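Local structure of kinesin-like protein (Caenorhabditis elegans, 5X3E) at residues F81-V86 / A426-S431; E382-R387 / Y398-G403. The protein probably uses ATP binding and hydrolysis to work as a microtubule motor of the kinesin-6 family, its motor domain captured here in the nucleotide-free state. One frame throughout, in Å; residues are numbered along the deposited sequence.

Contact 1 of 2, residues F81-V86 / A426-S431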
loop_
_atom_site.group_PDB
_atom_site.type_symbol
_atom_site.label_atom_id
_atom_site.label_comp_id
_atom_site.label_asym_id
_atom_site.label_seq_id
_atom_site.Cartn_x
_atom_site.Cartn_y
_atom_site.Cartn_z
ATOM N N PHE A 81 16.905 -19.079 3.740
ATOM C CA PHE A 81 15.518 -18.658 3.621
ATOM C C PHE A 81 15.095 -18.658 2.161
ATOM O O PHE A 81 15.852 -18.227 1.285
ATOM C CB PHE A 81 15.320 -17.275 4.231
ATOM C CG PHE A 81 15.555 -17.233 5.707
ATOM C CD1 PHE A 81 16.747 -16.750 6.217
ATOM C CD2 PHE A 81 14.592 -17.695 6.585
ATOM C CE1 PHE A 81 16.967 -16.712 7.579
ATOM C CE2 PHE A 81 14.802 -17.659 7.948
ATOM C CZ PHE A 81 15.991 -17.168 8.446
ATOM N N ARG A 82 13.876 -19.121 1.909
ATOM C CA ARG A 82 13.334 -19.211 0.562
ATOM C C ARG A 82 12.208 -18.200 0.395
ATOM O O ARG A 82 11.266 -18.172 1.195
ATOM C CB ARG A 82 12.833 -20.627 0.270
ATOM C CG ARG A 82 12.378 -20.836 -1.160
ATOM C CD ARG A 82 12.126 -22.309 -1.444
ATOM N NE ARG A 82 11.665 -22.527 -2.812
ATOM C CZ ARG A 82 12.479 -22.669 -3.854
ATOM N NH1 ARG A 82 11.984 -22.864 -5.070
ATOM N NH2 ARG A 82 13.793 -22.616 -3.680
ATOM N N PHE A 83 12.307 -17.379 -0.644
ATOM C CA PHE A 83 11.289 -16.401 -0.987
ATOM C C PHE A 83 10.817 -16.647 -2.413
ATOM O O PHE A 83 11.450 -17.373 -3.184
ATOM C CB PHE A 83 11.829 -14.970 -0.858
ATOM C CG PHE A 83 12.294 -14.620 0.520
ATOM C CD1 PHE A 83 11.402 -14.148 1.467
ATOM C CD2 PHE A 83 13.626 -14.762 0.871
ATOM C CE1 PHE A 83 11.829 -13.821 2.737
ATOM C CE2 PHE A 83 14.059 -14.438 2.138
ATOM C CZ PHE A 83 13.157 -13.969 3.073
ATOM N N GLY A 84 9.692 -16.028 -2.767
ATOM C CA GLY A 84 9.209 -16.126 -4.131
ATOM C C GLY A 84 10.156 -15.526 -5.147
ATOM O O GLY A 84 10.129 -15.921 -6.318
ATOM N N ARG A 85 11.001 -14.590 -4.721
ATOM C CA ARG A 85 11.981 -13.931 -5.574
ATOM C C ARG A 85 12.921 -13.135 -4.680
ATOM O O ARG A 85 12.479 -12.536 -3.695
ATOM C CB ARG A 85 11.297 -13.010 -6.597
ATOM C CG ARG A 85 12.257 -12.080 -7.334
ATOM C CD ARG A 85 13.132 -12.839 -8.330
ATOM N NE ARG A 85 14.153 -11.978 -8.922
ATOM C CZ ARG A 85 13.986 -11.217 -10.001
ATOM N NH1 ARG A 85 12.820 -11.194 -10.639
ATOM N NH2 ARG A 85 14.994 -10.473 -10.439
ATOM N N VAL A 86 14.210 -13.150 -5.008
ATOM C CA VAL A 86 15.212 -12.375 -4.282
ATOM C C VAL A 86 15.827 -11.374 -5.247
ATOM O O VAL A 86 16.351 -11.761 -6.299
ATOM C CB VAL A 86 16.299 -13.264 -3.654
ATOM C CG1 VAL A 86 17.358 -12.398 -2.979
ATOM C CG2 VAL A 86 15.691 -14.231 -2.647
ATOM N N ALA A 426 12.490 -14.050 8.825
ATOM C CA ALA A 426 11.539 -15.006 9.380
ATOM C C ALA A 426 10.195 -14.977 8.662
ATOM O O ALA A 426 9.421 -15.932 8.782
ATOM C CB ALA A 426 11.333 -14.739 10.872
ATOM N N PHE A 427 9.901 -13.905 7.920
ATOM C CA PHE A 427 8.708 -13.845 7.083
ATOM C C PHE A 427 8.783 -14.773 5.878
ATOM O O PHE A 427 7.843 -14.789 5.077
ATOM C CB PHE A 427 8.473 -12.410 6.608
ATOM C CG PHE A 427 7.796 -11.531 7.625
ATOM C CD1 PHE A 427 6.430 -11.615 7.835
ATOM C CD2 PHE A 427 8.525 -10.613 8.362
ATOM C CE1 PHE A 427 5.803 -10.802 8.760
ATOM C CE2 PHE A 427 7.903 -9.798 9.292
ATOM C CZ PHE A 427 6.542 -9.893 9.489
ATOM N N ALA A 428 9.876 -15.522 5.732
ATOM C CA ALA A 428 10.102 -16.332 4.543
ATOM C C ALA A 428 9.050 -17.426 4.424
ATOM O O ALA A 428 8.531 -17.938 5.420
ATOM C CB ALA A 428 11.502 -16.943 4.566
ATOM N N GLU A 429 8.716 -17.748 3.172
ATOM C CA GLU A 429 7.722 -18.779 2.898
ATOM C C GLU A 429 8.113 -20.104 3.545
ATOM O O GLU A 429 7.257 -20.825 4.069
ATOM C CB GLU A 429 7.533 -18.911 1.385
ATOM C CG GLU A 429 7.510 -17.531 0.715
ATOM C CD GLU A 429 6.812 -17.485 -0.638
ATOM O OE1 GLU A 429 6.698 -16.374 -1.188
ATOM O OE2 GLU A 429 6.424 -18.542 -1.178
ATOM N N GLU A 430 9.404 -20.431 3.535
ATOM C CA GLU A 430 9.924 -21.594 4.242
ATOM C C GLU A 430 11.396 -21.369 4.568
ATOM O O GLU A 430 12.056 -20.518 3.966
ATOM C CB GLU A 430 9.717 -22.869 3.422
ATOM C CG GLU A 430 10.438 -22.870 2.090
ATOM C CD GLU A 430 10.804 -24.264 1.627
ATOM O OE1 GLU A 430 11.366 -25.033 2.436
ATOM O OE2 GLU A 430 10.532 -24.585 0.450
ATOM N N SER A 431 11.907 -22.140 5.532
ATOM C CA SER A 431 13.254 -21.917 6.045
ATOM C C SER A 431 14.016 -23.227 6.204
ATOM O O SER A 431 13.434 -24.268 6.522
ATOM C CB SER A 431 13.211 -21.187 7.394
ATOM O OG SER A 431 12.560 -21.982 8.373
#

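Contact 2 of 2, residues E382-R387 / Y398-G403. With SO4 (sulfate ion), chain K; SO4 (sulfate ion), chain M.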
loop_
_atom_site.group_PDB
_atom_site.type_symbol
_atom_site.label_atom_id
_atom_site.label_comp_id
_atom_site.label_asym_id
_atom_site.label_seq_id
_atom_site.Cartn_x
_atom_site.Cartn_y
_atom_site.Cartn_z
ATOM N N GLU A 382 -8.363 -22.043 10.756
ATOM C CA GLU A 382 -8.152 -21.390 12.039
ATOM C C GLU A 382 -8.293 -19.875 11.963
ATOM O O GLU A 382 -8.070 -19.252 10.921
ATOM C CB GLU A 382 -6.788 -21.752 12.628
ATOM C CG GLU A 382 -5.637 -21.739 11.657
ATOM C CD GLU A 382 -4.337 -22.127 12.327
ATOM O OE1 GLU A 382 -4.258 -22.030 13.568
ATOM O OE2 GLU A 382 -3.399 -22.542 11.618
ATOM N N GLN A 383 -8.669 -19.299 13.102
ATOM C CA GLN A 383 -8.929 -17.872 13.210
ATOM C C GLN A 383 -7.646 -17.075 13.014
ATOM O O GLN A 383 -6.571 -17.472 13.471
ATOM C CB GLN A 383 -9.545 -17.566 14.580
ATOM C CG GLN A 383 -9.782 -16.094 14.880
ATOM C CD GLN A 383 -10.908 -15.502 14.058
ATOM O OE1 GLN A 383 -10.752 -14.449 13.440
ATOM N NE2 GLN A 383 -12.053 -16.176 14.050
ATOM N N VAL A 384 -7.766 -15.947 12.323
ATOM C CA VAL A 384 -6.659 -15.012 12.144
ATOM C C VAL A 384 -6.703 -14.021 13.304
ATOM O O VAL A 384 -7.738 -13.363 13.500
ATOM C CB VAL A 384 -6.752 -14.284 10.797
ATOM C CG1 VAL A 384 -5.589 -13.327 10.627
ATOM C CG2 VAL A 384 -6.793 -15.283 9.660
ATOM N N PRO A 385 -5.633 -13.898 14.097
ATOM C CA PRO A 385 -5.643 -13.015 15.282
ATOM C C PRO A 385 -5.492 -11.540 14.921
ATOM O O PRO A 385 -4.634 -10.827 15.445
ATOM C CB PRO A 385 -4.448 -13.544 16.088
ATOM C CG PRO A 385 -3.510 -14.067 15.047
ATOM C CD PRO A 385 -4.376 -14.656 13.974
ATOM N N TYR A 386 -6.363 -11.061 14.029
ATOM C CA TYR A 386 -6.185 -9.723 13.479
ATOM C C TYR A 386 -6.528 -8.613 14.463
ATOM O O TYR A 386 -6.140 -7.465 14.222
ATOM C CB TYR A 386 -7.005 -9.546 12.194
ATOM C CG TYR A 386 -8.490 -9.798 12.331
ATOM C CD1 TYR A 386 -9.342 -8.823 12.838
ATOM C CD2 TYR A 386 -9.042 -11.005 11.928
ATOM C CE1 TYR A 386 -10.701 -9.054 12.960
ATOM C CE2 TYR A 386 -10.395 -11.241 12.044
ATOM C CZ TYR A 386 -11.219 -10.265 12.560
ATOM O OH TYR A 386 -12.568 -10.501 12.671
ATOM N N ARG A 387 -7.226 -8.912 15.559
ATOM C CA ARG A 387 -7.596 -7.853 16.493
ATOM C C ARG A 387 -6.475 -7.474 17.448
ATOM O O ARG A 387 -6.614 -6.486 18.174
ATOM C CB ARG A 387 -8.828 -8.266 17.298
ATOM C CG ARG A 387 -10.065 -8.435 16.448
ATOM C CD ARG A 387 -11.283 -8.809 17.269
ATOM N NE ARG A 387 -12.435 -9.016 16.399
ATOM C CZ ARG A 387 -13.204 -8.032 15.940
ATOM N NH1 ARG A 387 -12.941 -6.774 16.271
ATOM N NH2 ARG A 387 -14.230 -8.304 15.144
ATOM N N TYR A 398 -7.853 -8.855 3.816
ATOM C CA TYR A 398 -6.717 -9.482 3.147
ATOM C C TYR A 398 -6.201 -10.683 3.935
ATOM O O TYR A 398 -5.946 -11.753 3.368
ATOM C CB TYR A 398 -5.598 -8.456 2.946
ATOM C CG TYR A 398 -5.935 -7.302 2.030
ATOM C CD1 TYR A 398 -6.337 -6.077 2.546
ATOM C CD2 TYR A 398 -5.848 -7.432 0.647
ATOM C CE1 TYR A 398 -6.645 -5.012 1.715
ATOM C CE2 TYR A 398 -6.150 -6.370 -0.196
ATOM C CZ TYR A 398 -6.546 -5.164 0.343
ATOM O OH TYR A 398 -6.849 -4.108 -0.486
ATOM N N LEU A 399 -6.022 -10.522 5.245
ATOM C CA LEU A 399 -5.463 -11.595 6.057
ATOM C C LEU A 399 -6.421 -12.768 6.225
ATOM O O LEU A 399 -5.977 -13.864 6.589
ATOM C CB LEU A 399 -5.053 -11.047 7.418
ATOM C CG LEU A 399 -3.910 -10.048 7.283
ATOM C CD1 LEU A 399 -3.812 -9.173 8.502
ATOM C CD2 LEU A 399 -2.615 -10.805 7.067
ATOM N N GLU A 400 -7.718 -12.564 5.993
ATOM C CA GLU A 400 -8.670 -13.659 5.911
ATOM C C GLU A 400 -8.808 -14.184 4.490
ATOM O O GLU A 400 -9.763 -14.908 4.187
ATOM C CB GLU A 400 -10.027 -13.231 6.469
ATOM C CG GLU A 400 -10.062 -13.163 7.991
ATOM C CD GLU A 400 -11.427 -12.791 8.525
ATOM O OE1 GLU A 400 -12.287 -12.383 7.717
ATOM O OE2 GLU A 400 -11.646 -12.918 9.747
ATOM N N GLY A 401 -7.869 -13.824 3.622
ATOM C CA GLY A 401 -7.743 -14.422 2.314
ATOM C C GLY A 401 -8.487 -13.735 1.198
ATOM O O GLY A 401 -8.715 -14.359 0.158
ATOM N N ASN A 402 -8.912 -12.490 1.382
ATOM C CA ASN A 402 -9.636 -11.763 0.348
ATOM C C ASN A 402 -8.680 -10.780 -0.314
ATOM O O ASN A 402 -8.183 -9.858 0.339
ATOM C CB ASN A 402 -10.859 -11.033 0.902
ATOM C CG ASN A 402 -11.718 -10.434 -0.201
ATOM O OD1 ASN A 402 -11.638 -9.239 -0.494
ATOM N ND2 ASN A 402 -12.538 -11.270 -0.828
ATOM N N GLY A 403 -8.431 -10.979 -1.597
ATOM C CA GLY A 403 -7.494 -10.161 -2.340
ATOM C C GLY A 403 -6.124 -10.799 -2.422
ATOM O O GLY A 403 -5.916 -11.964 -2.074
HETATM S S SO4 K . -8.417 -12.246 18.205
HETATM O O1 SO4 K . -8.388 -11.797 16.814
HETATM O O2 SO4 K . -7.081 -12.663 18.623
HETATM O O3 SO4 K . -8.859 -11.146 19.056
HETATM O O4 SO4 K . -9.337 -13.372 18.339
HETATM S S SO4 M . -14.810 -5.452 13.373
HETATM O O1 SO4 M . -14.866 -4.059 12.933
HETATM O O2 SO4 M . -14.129 -6.279 12.379
HETATM O O3 SO4 M . -14.104 -5.515 14.650
HETATM O O4 SO4 M . -16.164 -5.965 13.556
#

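Contact 1 of 2, residues F81-V86 / A426-S431
F81 and S431 face each other as a non-hydrogen-bonded pair where strand 430-433, close to the C-terminal end of the modelled chain, adds itself antiparallel to strand 79-82 as an outer strand of a small four-stranded sheet. The strand follows helix 418-424, in the region that in other kinesins probably completes the last helix of the motor domain, just ahead of the neck linker. The F81 side chain turns beside its own backbone N (chi1 -65°), which sends CD2 to within 3.8 Å of both the CB of S431 and the CB of A428. R82 comes next, in a hydrogen-bonded pair with E430: R82 N donates to E430 O at 3.1 Å. The carbonyl of R82 receives a weak, bent bond from E429 N, 3.3 Å from R82 O, as the partner chain turns away. On the sheet face opposite to F81, the R82 and E430 side chains run alongside each other in the same direction; CD of R82 lies 3.4 Å from OE2 of E430, whereas NE is still 4.0 Å from that oxygen, so the opposite charges lie beyond salt-bridge range and probably attract each other only loosely. F83 leaves the strand with its CB directed away from the other segment, yet the ring comes back to A428, whose methyl sits over one of its faces in a CH-pi contact; L425, V38 and C40 also pack on this buried ring. At G84 the backbone turns toward strand 37-42, pairing with V38. The extended side chain of E429 reaches the same place, and its OE1 accepts a hydrogen bond from V38 N while lying 3.4 Å from G84 N.

Contact 2 of 2, residues E382-R387 / Y398-G403
V384 and L399 make the apolar half of this contact, a loop packed on the last turn of helix 396-399. Their side chains cross at about a right angle, with CG1 of V384 4.0 Å from CB of L399. The other methyl, CG2, stands beside the backbone N of V384 and meets the L399 carbonyl instead, 3.5 Å from its O.

The second group brings Y386 against E400 without a hydrogen bond. The tyrosine ring takes the position between its backbone N and carbonyl carbon (chi1 57°), and ring carbon CE2 meets E400 OE2 at 3.1 Å, the carboxylate plane standing 81° from the ring. E400 reaches it with a chain extended beyond CG. On the tyrosine's other flank CE1 lies 3.8 Å above the guanidinium plane of R387, offset toward its rim. An alanine in place of Y386 would probably leave a gap beside the E400 carboxylate and strip one face of the R387 guanidinium of the ring atom lying over it.

Backbone turns shape both partners. P385 is the centre of an inverse gamma turn, closed by a weak bond from Y386 N to V384 O, while G401, at positive phi, ends the helix in a Schellman motif, its N bonded to Y398 O. Two sulfates, probably from the crystallisation liquor, attend the loop: R387 N binds one weakly, and its guanidinium meets O3 of the other near its plane, weakly through NH2, the NH1 distance being too short to trust.

In kinesins this loop and the short helices after it belong to the microtubule-binding side. Here V384 also packs on C366 and V369 of helix 350-375, and Y386 and L399 both touch T392 of helix 390-394; the chain goes on from helix 396-399 into strand 404-411.

How the contacts relate
From the N terminus the chain passes strands 37-42, 52-54 and 59-62 before strand 79-82, then runs through most of the motor domain before contact 1 brings strand 430-433 back to it, closing a loop of some 340 residues. Contact 2 is nested within that loop: it closes a short excursion of 10 residues, mostly helical, between helix 350-375 and strand 404-411. The two do not touch; their centres lie 20 Å apart and their nearest atoms about 9 Å. Helix 350-375 runs between them, with F427 and E429 of contact 1 and V384 of contact 2 all packing on it, so residues of both contacts meet one helix.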